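Local atomic coordinates of tryptophanyl-tRNA synthetase (Mycoplasma pneumoniae, PDB entry 2YY5), a protein that probably catalyses the ATP-dependent attachment of tryptophan to its tRNA, the charging step that supplies tryptophan for protein synthesis. Residues R192-T200 and S207-Y215; Q245-L255 and F279-K288. The protein carries 1 engineered substitution. All blocks are in the same frame, centred on the assembly; numbering follows the deposited sequence.

Interaction 1: residues R192-T200 and S207-Y215; sequences RIMDLFDPT and SKNQNGVIY. With WSA (5'-O-[(L-tryptophylamino)sulfonyl]adenosine), chain J.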
loop_
_atom_site.group_PDB
_atom_site.type_symbol
_atom_site.label_atom_id
_atom_site.label_comp_id
_atom_site.label_asym_id
_atom_site.label_seq_id
_atom_site.Cartn_x
_atom_site.Cartn_y
_atom_site.Cartn_z
ATOM N N ARG B 192 -10.687 -28.127 1.182
ATOM C CA ARG B 192 -9.396 -28.311 0.541
ATOM C C ARG B 192 -9.400 -29.435 -0.489
ATOM O O ARG B 192 -9.027 -30.561 -0.182
ATOM C CB ARG B 192 -8.341 -28.587 1.623
ATOM C CG ARG B 192 -6.910 -28.661 1.126
ATOM C CD ARG B 192 -5.997 -29.287 2.174
ATOM N NE ARG B 192 -4.635 -29.469 1.673
ATOM C CZ ARG B 192 -3.803 -30.415 2.101
ATOM N NH1 ARG B 192 -2.579 -30.506 1.590
ATOM N NH2 ARG B 192 -4.197 -31.280 3.030
ATOM N N ILE B 193 -9.826 -29.137 -1.712
ATOM C CA ILE B 193 -9.840 -30.150 -2.764
ATOM C C ILE B 193 -8.399 -30.441 -3.188
ATOM O O ILE B 193 -7.597 -29.518 -3.382
ATOM C CB ILE B 193 -10.666 -29.691 -3.997
ATOM C CG1 ILE B 193 -12.155 -29.728 -3.663
ATOM C CG2 ILE B 193 -10.390 -30.594 -5.194
ATOM C CD1 ILE B 193 -12.586 -28.629 -2.734
ATOM N N MET B 194 -8.073 -31.724 -3.329
ATOM C CA MET B 194 -6.721 -32.129 -3.700
ATOM C C MET B 194 -6.474 -32.256 -5.205
ATOM O O MET B 194 -7.398 -32.394 -6.002
ATOM C CB MET B 194 -6.371 -33.447 -3.009
ATOM C CG MET B 194 -6.619 -33.451 -1.501
ATOM S SD MET B 194 -5.793 -32.112 -0.600
ATOM C CE MET B 194 -6.665 -32.243 1.000
ATOM N N ASP B 195 -5.201 -32.189 -5.576
ATOM C CA ASP B 195 -4.768 -32.302 -6.959
ATOM C C ASP B 195 -5.047 -33.733 -7.440
ATOM O O ASP B 195 -4.720 -34.690 -6.743
ATOM C CB ASP B 195 -3.272 -31.973 -7.020
ATOM C CG ASP B 195 -2.718 -32.008 -8.421
ATOM O OD1 ASP B 195 -2.553 -33.120 -8.967
ATOM O OD2 ASP B 195 -2.444 -30.920 -8.974
ATOM N N LEU B 196 -5.654 -33.873 -8.622
ATOM C CA LEU B 196 -5.989 -35.188 -9.165
ATOM C C LEU B 196 -4.801 -36.075 -9.540
ATOM O O LEU B 196 -4.937 -37.297 -9.584
ATOM C CB LEU B 196 -6.913 -35.050 -10.381
ATOM C CG LEU B 196 -8.374 -34.675 -10.112
ATOM C CD1 LEU B 196 -9.174 -34.823 -11.395
ATOM C CD2 LEU B 196 -8.956 -35.579 -9.040
ATOM N N PHE B 197 -3.650 -35.472 -9.821
ATOM C CA PHE B 197 -2.450 -36.232 -10.178
ATOM C C PHE B 197 -1.595 -36.556 -8.945
ATOM O O PHE B 197 -1.040 -37.654 -8.824
ATOM C CB PHE B 197 -1.611 -35.457 -11.188
ATOM C CG PHE B 197 -0.230 -36.014 -11.370
ATOM C CD1 PHE B 197 -0.036 -37.258 -11.963
ATOM C CD2 PHE B 197 0.878 -35.308 -10.912
ATOM C CE1 PHE B 197 1.240 -37.787 -12.094
ATOM C CE2 PHE B 197 2.159 -35.831 -11.038
ATOM C CZ PHE B 197 2.340 -37.071 -11.629
ATOM N N ASP B 198 -1.472 -35.584 -8.051
ATOM C CA ASP B 198 -0.724 -35.768 -6.815
ATOM C C ASP B 198 -1.660 -35.354 -5.684
ATOM O O ASP B 198 -1.656 -34.208 -5.244
ATOM C CB ASP B 198 0.525 -34.894 -6.793
ATOM C CG ASP B 198 1.325 -35.065 -5.510
ATOM O OD1 ASP B 198 0.854 -35.786 -4.602
ATOM O OD2 ASP B 198 2.418 -34.475 -5.409
ATOM N N PRO B 199 -2.477 -36.291 -5.198
ATOM C CA PRO B 199 -3.426 -36.007 -4.122
ATOM C C PRO B 199 -2.852 -35.603 -2.756
ATOM O O PRO B 199 -3.612 -35.396 -1.803
ATOM C CB PRO B 199 -4.268 -37.281 -4.072
ATOM C CG PRO B 199 -3.305 -38.327 -4.479
ATOM C CD PRO B 199 -2.572 -37.697 -5.627
ATOM N N THR B 200 -1.529 -35.476 -2.658
ATOM C CA THR B 200 -0.898 -35.071 -1.400
ATOM C C THR B 200 -0.737 -33.550 -1.378
ATOM O O THR B 200 -0.212 -32.973 -0.418
ATOM C CB THR B 200 0.500 -35.707 -1.230
ATOM O OG1 THR B 200 1.387 -35.196 -2.233
ATOM C CG2 THR B 200 0.414 -37.221 -1.363
ATOM N N SER B 207 -0.212 -24.994 -10.091
ATOM C CA SER B 207 0.370 -26.288 -10.448
ATOM C C SER B 207 0.821 -26.346 -11.902
ATOM O O SER B 207 0.066 -26.031 -12.823
ATOM C CB SER B 207 -0.619 -27.420 -10.184
ATOM O OG SER B 207 -0.862 -27.549 -8.799
ATOM N N LYS B 208 2.068 -26.759 -12.086
ATOM C CA LYS B 208 2.689 -26.894 -13.397
ATOM C C LYS B 208 1.894 -27.883 -14.247
ATOM O O LYS B 208 1.481 -27.582 -15.373
ATOM C CB LYS B 208 4.129 -27.388 -13.212
ATOM C CG LYS B 208 4.230 -28.762 -12.518
ATOM C CD LYS B 208 5.441 -28.881 -11.593
ATOM C CE LYS B 208 5.075 -28.493 -10.171
ATOM N NZ LYS B 208 4.438 -27.150 -10.121
ATOM N N ASN B 209 1.685 -29.067 -13.683
ATOM C CA ASN B 209 0.946 -30.142 -14.332
ATOM C C ASN B 209 -0.549 -29.848 -14.254
ATOM O O ASN B 209 -1.119 -29.740 -13.171
ATOM C CB ASN B 209 1.279 -31.458 -13.634
ATOM C CG ASN B 209 0.622 -32.643 -14.278
ATOM O OD1 ASN B 209 1.014 -33.779 -14.032
ATOM N ND2 ASN B 209 -0.393 -32.397 -15.097
ATOM N N GLN B 210 -1.187 -29.732 -15.411
ATOM C CA GLN B 210 -2.605 -29.412 -15.453
ATOM C C GLN B 210 -3.600 -30.566 -15.393
ATOM O O GLN B 210 -4.798 -30.338 -15.255
ATOM C CB GLN B 210 -2.883 -28.557 -16.681
ATOM C CG GLN B 210 -2.106 -27.261 -16.669
ATOM C CD GLN B 210 -2.602 -26.280 -17.702
ATOM O OE1 GLN B 210 -2.547 -26.546 -18.902
ATOM N NE2 GLN B 210 -3.097 -25.131 -17.240
ATOM N N ASN B 211 -3.121 -31.801 -15.490
ATOM C CA ASN B 211 -4.030 -32.939 -15.437
ATOM C C ASN B 211 -4.506 -33.110 -14.005
ATOM O O ASN B 211 -5.427 -33.878 -13.735
ATOM C CB ASN B 211 -3.333 -34.221 -15.907
ATOM C CG ASN B 211 -2.835 -34.128 -17.339
ATOM O OD1 ASN B 211 -3.611 -33.914 -18.274
ATOM N ND2 ASN B 211 -1.528 -34.293 -17.518
ATOM N N GLY B 212 -3.866 -32.388 -13.090
ATOM C CA GLY B 212 -4.232 -32.475 -11.690
ATOM C C GLY B 212 -5.283 -31.453 -11.293
ATOM O O GLY B 212 -5.846 -31.531 -10.200
ATOM N N VAL B 213 -5.558 -30.504 -12.182
ATOM C CA VAL B 213 -6.539 -29.460 -11.904
ATOM C C VAL B 213 -7.723 -29.466 -12.868
ATOM O O VAL B 213 -7.546 -29.500 -14.085
ATOM C CB VAL B 213 -5.878 -28.059 -11.956
ATOM C CG1 VAL B 213 -6.929 -26.966 -11.778
ATOM C CG2 VAL B 213 -4.803 -27.953 -10.881
ATOM N N ILE B 214 -8.934 -29.442 -12.317
ATOM C CA ILE B 214 -10.131 -29.403 -13.148
ATOM C C ILE B 214 -10.512 -27.928 -13.251
ATOM O O ILE B 214 -11.020 -27.360 -12.287
ATOM C CB ILE B 214 -11.313 -30.178 -12.500
ATOM C CG1 ILE B 214 -10.924 -31.642 -12.266
ATOM C CG2 ILE B 214 -12.549 -30.076 -13.385
ATOM C CD1 ILE B 214 -10.566 -32.398 -13.526
ATOM N N TYR B 215 -10.242 -27.304 -14.396
ATOM C CA TYR B 215 -10.565 -25.891 -14.586
ATOM C C TYR B 215 -12.050 -25.732 -14.867
ATOM O O TYR B 215 -12.671 -26.601 -15.480
ATOM C CB TYR B 215 -9.762 -25.292 -15.747
ATOM C CG TYR B 215 -8.262 -25.357 -15.558
ATOM C CD1 TYR B 215 -7.642 -24.701 -14.492
ATOM C CD2 TYR B 215 -7.463 -26.105 -16.424
ATOM C CE1 TYR B 215 -6.264 -24.793 -14.289
ATOM C CE2 TYR B 215 -6.088 -26.206 -16.229
ATOM C CZ TYR B 215 -5.497 -25.550 -15.161
ATOM O OH TYR B 215 -4.143 -25.669 -14.966
HETATM C CD2 WSA J . -9.524 -12.739 0.173
HETATM C CE3 WSA J . -10.380 -13.769 0.545
HETATM C CZ3 WSA J . -11.222 -13.600 1.637
HETATM C CH2 WSA J . -11.205 -12.406 2.353
HETATM C CZ2 WSA J . -10.346 -11.379 1.980
HETATM C CE2 WSA J . -9.504 -11.549 0.887
HETATM N N11 WSA J . -8.615 -10.749 0.302
HETATM C CD1 WSA J . -8.078 -11.372 -0.742
HETATM C CG WSA J . -8.604 -12.589 -0.859
HETATM C CB WSA J . -8.267 -13.615 -1.939
HETATM C CA WSA J . -7.663 -14.886 -1.339
HETATM N NH3 WSA J . -6.452 -14.568 -0.570
HETATM C C WSA J . -7.311 -15.849 -2.476
HETATM O O WSA J . -6.305 -15.665 -3.152
HETATM N NS WSA J . -8.139 -16.867 -2.686
HETATM S S WSA J . -7.946 -17.448 -4.198
HETATM O O1S WSA J . -8.239 -16.374 -5.203
HETATM O O2S WSA J . -6.534 -17.914 -4.396
HETATM O "O5'" WSA J . -8.873 -18.532 -4.328
HETATM C "C5'" WSA J . -10.250 -18.291 -4.018
HETATM C "C4'" WSA J . -10.820 -19.195 -2.920
HETATM O "O4'" WSA J . -10.647 -20.575 -3.287
HETATM C "C3'" WSA J . -10.145 -19.017 -1.557
HETATM O "O3'" WSA J . -11.126 -19.109 -0.519
HETATM C "C2'" WSA J . -9.222 -20.234 -1.503
HETATM O "O2'" WSA J . -8.970 -20.587 -0.140
HETATM C "C1'" WSA J . -10.162 -21.264 -2.125
HETATM N N9 WSA J . -9.397 -22.465 -2.541
HETATM C C8 WSA J . -8.315 -22.448 -3.314
HETATM N N7 WSA J . -7.908 -23.693 -3.544
HETATM C C5 WSA J . -8.743 -24.514 -2.910
HETATM C C4 WSA J . -9.686 -23.728 -2.262
HETATM N N3 WSA J . -10.650 -24.326 -1.541
HETATM C C2 WSA J . -10.704 -25.644 -1.450
HETATM N N1 WSA J . -9.823 -26.418 -2.057
HETATM C C6 WSA J . -8.833 -25.891 -2.793
HETATM N N6 WSA J . -7.955 -26.675 -3.417
HETATM O O HOH W 1 -2.731 -28.784 -7.737
#
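Over one face of the Phe197 ring, toward its rim, lies the side-chain amide of Asn209; the two side chains run at about a right angle to each other, and the amide and ring planes are 40° apart. A second flat group, the guanidinium of Arg192, has Met194 SD over one face. The third, the adenine of the bound 5'-O-[(L-tryptophylamino)sulfonyl]adenosine, is read by backbone: Ile193 N donates to N1 of the ligand (2.7 Å), and N6 of the ligand donates to Ile193 O (2.9 Å). Residues 192-200 and 207-215 are the two arms of the loop that carries the predicted KMSKS signature of class I aminoacyl-tRNA synthetases between them, and they illustrate how such a loop can be closed at its base without regular helix or strand in either arm. A single direct hydrogen bond crosses between the arms, from Leu196 N to Gly212 O (2.8 Å), nearly straight at 165° and on a lone pair of the carbonyl oxygen. Beside it, Leu196 CD1 meets Ile214 CD1 at 3.5 Å, a small apolar patch that also involves helix 220-228, where Ile227 touches Leu196. Asp195 organises the turn. With CG anti to the backbone N (chi1 -178°), its carboxylate lies back over the following residues, and OD1 accepts from Phe197 N (2.7 Å), making an Asx turn, and from Asp198 N (2.8 Å). The two donors arrive from opposite faces of the carboxylate plane, a double grip that should fix its rotation. Gly212 has no side chain to intervene, and its CA packs against Asp195 OD1 at 3.3 Å. The other carboxylate oxygen serves the opposite arm through solvent: Ser207 OG donates to one water, which in turn donates to Asp195 OD2.

Interaction 2: residues Q245-L255 and F279-K288; sequences QPGVTNMLTIL and FSTKSYLDLK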
loop_
_atom_site.group_PDB
_atom_site.type_symbol
_atom_site.label_atom_id
_atom_site.label_comp_id
_atom_site.label_asym_id
_atom_site.label_seq_id
_atom_site.Cartn_x
_atom_site.Cartn_y
_atom_site.Cartn_z
ATOM N N GLN B 245 -5.541 -43.041 1.855
ATOM C CA GLN B 245 -5.887 -43.071 0.433
ATOM C C GLN B 245 -6.311 -41.681 -0.042
ATOM O O GLN B 245 -7.475 -41.456 -0.386
ATOM C CB GLN B 245 -7.007 -44.069 0.197
ATOM C CG GLN B 245 -6.674 -45.436 0.715
ATOM C CD GLN B 245 -7.790 -46.419 0.493
ATOM O OE1 GLN B 245 -8.053 -46.831 -0.637
ATOM N NE2 GLN B 245 -8.466 -46.797 1.569
ATOM N N PRO B 246 -5.359 -40.731 -0.077
ATOM C CA PRO B 246 -5.641 -39.360 -0.509
ATOM C C PRO B 246 -6.376 -39.269 -1.839
ATOM O O PRO B 246 -7.374 -38.559 -1.949
ATOM C CB PRO B 246 -4.254 -38.721 -0.543
ATOM C CG PRO B 246 -3.356 -39.874 -0.827
ATOM C CD PRO B 246 -3.908 -40.929 0.080
ATOM N N GLY B 247 -5.885 -39.990 -2.842
ATOM C CA GLY B 247 -6.515 -39.974 -4.155
ATOM C C GLY B 247 -7.982 -40.369 -4.132
ATOM O O GLY B 247 -8.853 -39.557 -4.434
ATOM N N VAL B 248 -8.264 -41.616 -3.772
ATOM C CA VAL B 248 -9.641 -42.096 -3.722
ATOM C C VAL B 248 -10.531 -41.268 -2.798
ATOM O O VAL B 248 -11.664 -40.947 -3.147
ATOM C CB VAL B 248 -9.693 -43.575 -3.289
ATOM C CG1 VAL B 248 -11.111 -43.967 -2.889
ATOM C CG2 VAL B 248 -9.215 -44.445 -4.434
ATOM N N THR B 249 -10.024 -40.918 -1.623
ATOM C CA THR B 249 -10.816 -40.128 -0.690
ATOM C C THR B 249 -11.205 -38.782 -1.308
ATOM O O THR B 249 -12.350 -38.350 -1.191
ATOM C CB THR B 249 -10.044 -39.877 0.627
ATOM O OG1 THR B 249 -9.587 -41.130 1.151
ATOM C CG2 THR B 249 -10.950 -39.191 1.666
ATOM N N ASN B 250 -10.252 -38.135 -1.973
ATOM C CA ASN B 250 -10.493 -36.842 -2.607
ATOM C C ASN B 250 -11.606 -36.919 -3.646
ATOM O O ASN B 250 -12.538 -36.118 -3.622
ATOM C CB ASN B 250 -9.217 -36.342 -3.278
ATOM C CG ASN B 250 -9.342 -34.923 -3.784
ATOM O OD1 ASN B 250 -8.898 -34.604 -4.886
ATOM N ND2 ASN B 250 -9.935 -34.055 -2.975
ATOM N N MET B 251 -11.508 -37.874 -4.569
ATOM C CA MET B 251 -12.536 -38.020 -5.596
ATOM C C MET B 251 -13.884 -38.291 -4.938
ATOM O O MET B 251 -14.929 -37.871 -5.419
ATOM C CB MET B 251 -12.194 -39.173 -6.546
ATOM C CG MET B 251 -11.006 -38.908 -7.455
ATOM S SD MET B 251 -10.835 -40.159 -8.748
ATOM C CE MET B 251 -10.010 -41.457 -7.845
ATOM N N LEU B 252 -13.845 -38.990 -3.818
ATOM C CA LEU B 252 -15.058 -39.341 -3.102
ATOM C C LEU B 252 -15.743 -38.131 -2.463
ATOM O O LEU B 252 -16.962 -37.985 -2.567
ATOM C CB LEU B 252 -14.730 -40.399 -2.049
ATOM C CG LEU B 252 -15.833 -41.339 -1.558
ATOM C CD1 LEU B 252 -16.574 -41.982 -2.732
ATOM C CD2 LEU B 252 -15.189 -42.399 -0.670
ATOM N N THR B 253 -14.980 -37.254 -1.811
ATOM C CA THR B 253 -15.608 -36.093 -1.191
ATOM C C THR B 253 -16.047 -35.061 -2.247
ATOM O O THR B 253 -16.988 -34.300 -2.012
ATOM C CB THR B 253 -14.697 -35.432 -0.069
ATOM O OG1 THR B 253 -14.426 -34.065 -0.394
ATOM C CG2 THR B 253 -13.389 -36.180 0.104
ATOM N N ILE B 254 -15.388 -35.053 -3.409
ATOM C CA ILE B 254 -15.753 -34.130 -4.490
ATOM C C ILE B 254 -17.102 -34.563 -5.024
ATOM O O ILE B 254 -17.994 -33.736 -5.244
ATOM C CB ILE B 254 -14.763 -34.170 -5.682
ATOM C CG1 ILE B 254 -13.415 -33.566 -5.278
ATOM C CG2 ILE B 254 -15.344 -33.400 -6.868
ATOM C CD1 ILE B 254 -12.310 -33.825 -6.279
ATOM N N LEU B 255 -17.224 -35.873 -5.242
ATOM C CA LEU B 255 -18.447 -36.490 -5.748
ATOM C C LEU B 255 -19.618 -36.163 -4.813
ATOM O O LEU B 255 -20.701 -35.797 -5.272
ATOM C CB LEU B 255 -18.272 -38.018 -5.840
ATOM C CG LEU B 255 -19.038 -38.832 -6.899
ATOM C CD1 LEU B 255 -19.363 -40.205 -6.329
ATOM C CD2 LEU B 255 -20.326 -38.142 -7.304
ATOM N N PHE B 279 -20.406 -47.941 -3.470
ATOM C CA PHE B 279 -19.161 -48.347 -4.110
ATOM C C PHE B 279 -18.558 -49.579 -3.464
ATOM O O PHE B 279 -17.482 -50.049 -3.853
ATOM C CB PHE B 279 -18.177 -47.181 -4.089
ATOM C CG PHE B 279 -18.551 -46.084 -5.032
ATOM C CD1 PHE B 279 -18.392 -46.257 -6.404
ATOM C CD2 PHE B 279 -19.128 -44.908 -4.563
ATOM C CE1 PHE B 279 -18.806 -45.277 -7.298
ATOM C CE2 PHE B 279 -19.546 -43.920 -5.448
ATOM C CZ PHE B 279 -19.386 -44.106 -6.818
ATOM N N SER B 280 -19.281 -50.104 -2.485
ATOM C CA SER B 280 -18.864 -51.286 -1.753
ATOM C C SER B 280 -18.477 -52.444 -2.680
ATOM O O SER B 280 -17.486 -53.136 -2.435
ATOM C CB SER B 280 -19.993 -51.727 -0.823
ATOM O OG SER B 280 -19.489 -52.458 0.275
ATOM N N THR B 281 -19.253 -52.643 -3.744
ATOM C CA THR B 281 -18.997 -53.731 -4.685
ATOM C C THR B 281 -18.515 -53.261 -6.054
ATOM O O THR B 281 -18.603 -54.008 -7.031
ATOM C CB THR B 281 -20.273 -54.570 -4.923
ATOM O OG1 THR B 281 -21.226 -53.793 -5.663
ATOM C CG2 THR B 281 -20.889 -54.991 -3.598
ATOM N N LYS B 282 -17.999 -52.040 -6.133
ATOM C CA LYS B 282 -17.552 -51.509 -7.417
ATOM C C LYS B 282 -16.073 -51.141 -7.476
ATOM O O LYS B 282 -15.406 -51.025 -6.447
ATOM C CB LYS B 282 -18.426 -50.309 -7.786
ATOM C CG LYS B 282 -19.903 -50.667 -7.794
ATOM C CD LYS B 282 -20.794 -49.476 -8.022
ATOM C CE LYS B 282 -22.256 -49.900 -8.001
ATOM N NZ LYS B 282 -22.576 -50.853 -9.091
ATOM N N SER B 283 -15.571 -50.958 -8.695
ATOM C CA SER B 283 -14.165 -50.628 -8.923
ATOM C C SER B 283 -13.877 -49.138 -8.874
ATOM O O SER B 283 -14.794 -48.314 -8.894
ATOM C CB SER B 283 -13.728 -51.146 -10.286
ATOM O OG SER B 283 -14.365 -50.411 -11.313
ATOM N N TYR B 284 -12.592 -48.801 -8.809
ATOM C CA TYR B 284 -12.167 -47.406 -8.786
ATOM C C TYR B 284 -12.617 -46.753 -10.092
ATOM O O TYR B 284 -12.898 -45.554 -10.146
ATOM C CB TYR B 284 -10.644 -47.309 -8.666
ATOM C CG TYR B 284 -10.086 -47.556 -7.275
ATOM C CD1 TYR B 284 -8.713 -47.473 -7.037
ATOM C CD2 TYR B 284 -10.926 -47.825 -6.193
ATOM C CE1 TYR B 284 -8.189 -47.645 -5.762
ATOM C CE2 TYR B 284 -10.412 -47.997 -4.911
ATOM C CZ TYR B 284 -9.040 -47.901 -4.702
ATOM O OH TYR B 284 -8.518 -48.038 -3.433
ATOM N N LEU B 285 -12.698 -47.546 -11.151
ATOM C CA LEU B 285 -13.119 -47.000 -12.430
ATOM C C LEU B 285 -14.578 -46.563 -12.352
ATOM O O LEU B 285 -14.975 -45.612 -13.018
ATOM C CB LEU B 285 -12.924 -48.029 -13.547
ATOM C CG LEU B 285 -11.583 -48.776 -13.563
ATOM C CD1 LEU B 285 -10.420 -47.812 -13.308
ATOM C CD2 LEU B 285 -11.609 -49.854 -12.492
ATOM N N ASP B 286 -15.371 -47.246 -11.529
ATOM C CA ASP B 286 -16.785 -46.910 -11.366
ATOM C C ASP B 286 -16.935 -45.573 -10.652
ATOM O O ASP B 286 -17.909 -44.848 -10.857
ATOM C CB ASP B 286 -17.495 -48.002 -10.567
ATOM C CG ASP B 286 -17.630 -49.296 -11.343
ATOM O OD1 ASP B 286 -17.430 -50.374 -10.744
ATOM O OD2 ASP B 286 -17.948 -49.241 -12.548
ATOM N N LEU B 287 -15.957 -45.262 -9.806
ATOM C CA LEU B 287 -15.938 -44.014 -9.056
ATOM C C LEU B 287 -15.582 -42.868 -9.996
ATOM O O LEU B 287 -16.220 -41.814 -9.971
ATOM C CB LEU B 287 -14.913 -44.100 -7.912
ATOM C CG LEU B 287 -14.612 -42.858 -7.063
ATOM C CD1 LEU B 287 -15.884 -42.324 -6.416
ATOM C CD2 LEU B 287 -13.591 -43.218 -5.998
ATOM N N LYS B 288 -14.564 -43.076 -10.830
ATOM C CA LYS B 288 -14.140 -42.049 -11.778
ATOM C C LYS B 288 -15.262 -41.727 -12.749
ATOM O O LYS B 288 -15.468 -40.569 -13.118
ATOM C CB LYS B 288 -12.903 -42.504 -12.546
ATOM C CG LYS B 288 -11.634 -42.466 -11.721
ATOM C CD LYS B 288 -10.419 -42.926 -12.517
ATOM C CE LYS B 288 -9.147 -42.788 -11.684
ATOM N NZ LYS B 288 -7.953 -43.314 -12.387
#
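Tyr284 OH is gripped by Asp233 OD1 and the backbone N of Lys237, both in the loop before helix 246-259, while the amide of Gln245 lies close to the same hydroxyl, its plane 39° from that of the ring. This tethered ring offers a face to Val248. CG2 of that valine, the branch anti to the carbonyl carbon, sits 3.6 Å from the centroid of the Tyr284 ring and 19° off its normal, a CH-pi contact. Leu287, one turn further along, provides the classical knobs-into-holes element: its side chain fills the hole made by Val248, Met251, Leu252 and Leu255. The helical segments 246-255 and 284-288, which belong to the helical region following the KMSKS loop, cross at 37° with their axes 10.7 Å apart. Within the hole the two branches of the leucine divide the work, CD1 of Leu287 meeting Leu252 CD1 at 3.8 Å and CD2 of Leu287 meeting Val248 CG1 at 4.0 Å. Phe279, ahead of the second helix, closes the far end, with CE2 3.8 Å from Leu255 CD1. A capping box starts that helix, Ser283 N donating to Asp286 OD1 (2.8 Å) against a weak return bond from Asp286 N to Ser283 OG. Lys288 brings its aliphatic chain past Met251, CG lying 3.8 Å from Met251 SD, and delivers NZ to the carbonyl oxygens of Arg228 and Ala230.

In the fold
Interactions 1 and 2 follow one another along the chain, with centres 16 Å apart, and they meet through helix 246-259. One face of that helix takes up the 279-288 segment; elsewhere it supports the 192-200 arm, where Ile193 CG2 lies 3.9 Å from Ile254 CD1 and Pro199 CB lies 3.4 Å from Gly247 N. Ile193 therefore stands between the adenine and the helix. Interaction 1 reaches the ligand itself, whereas interaction 2 is a layer further out: the nearest atoms of the Met251 side chain and the ligand are about 13 Å apart, and those of the Met251 and Ile193 side chains about 9 Å.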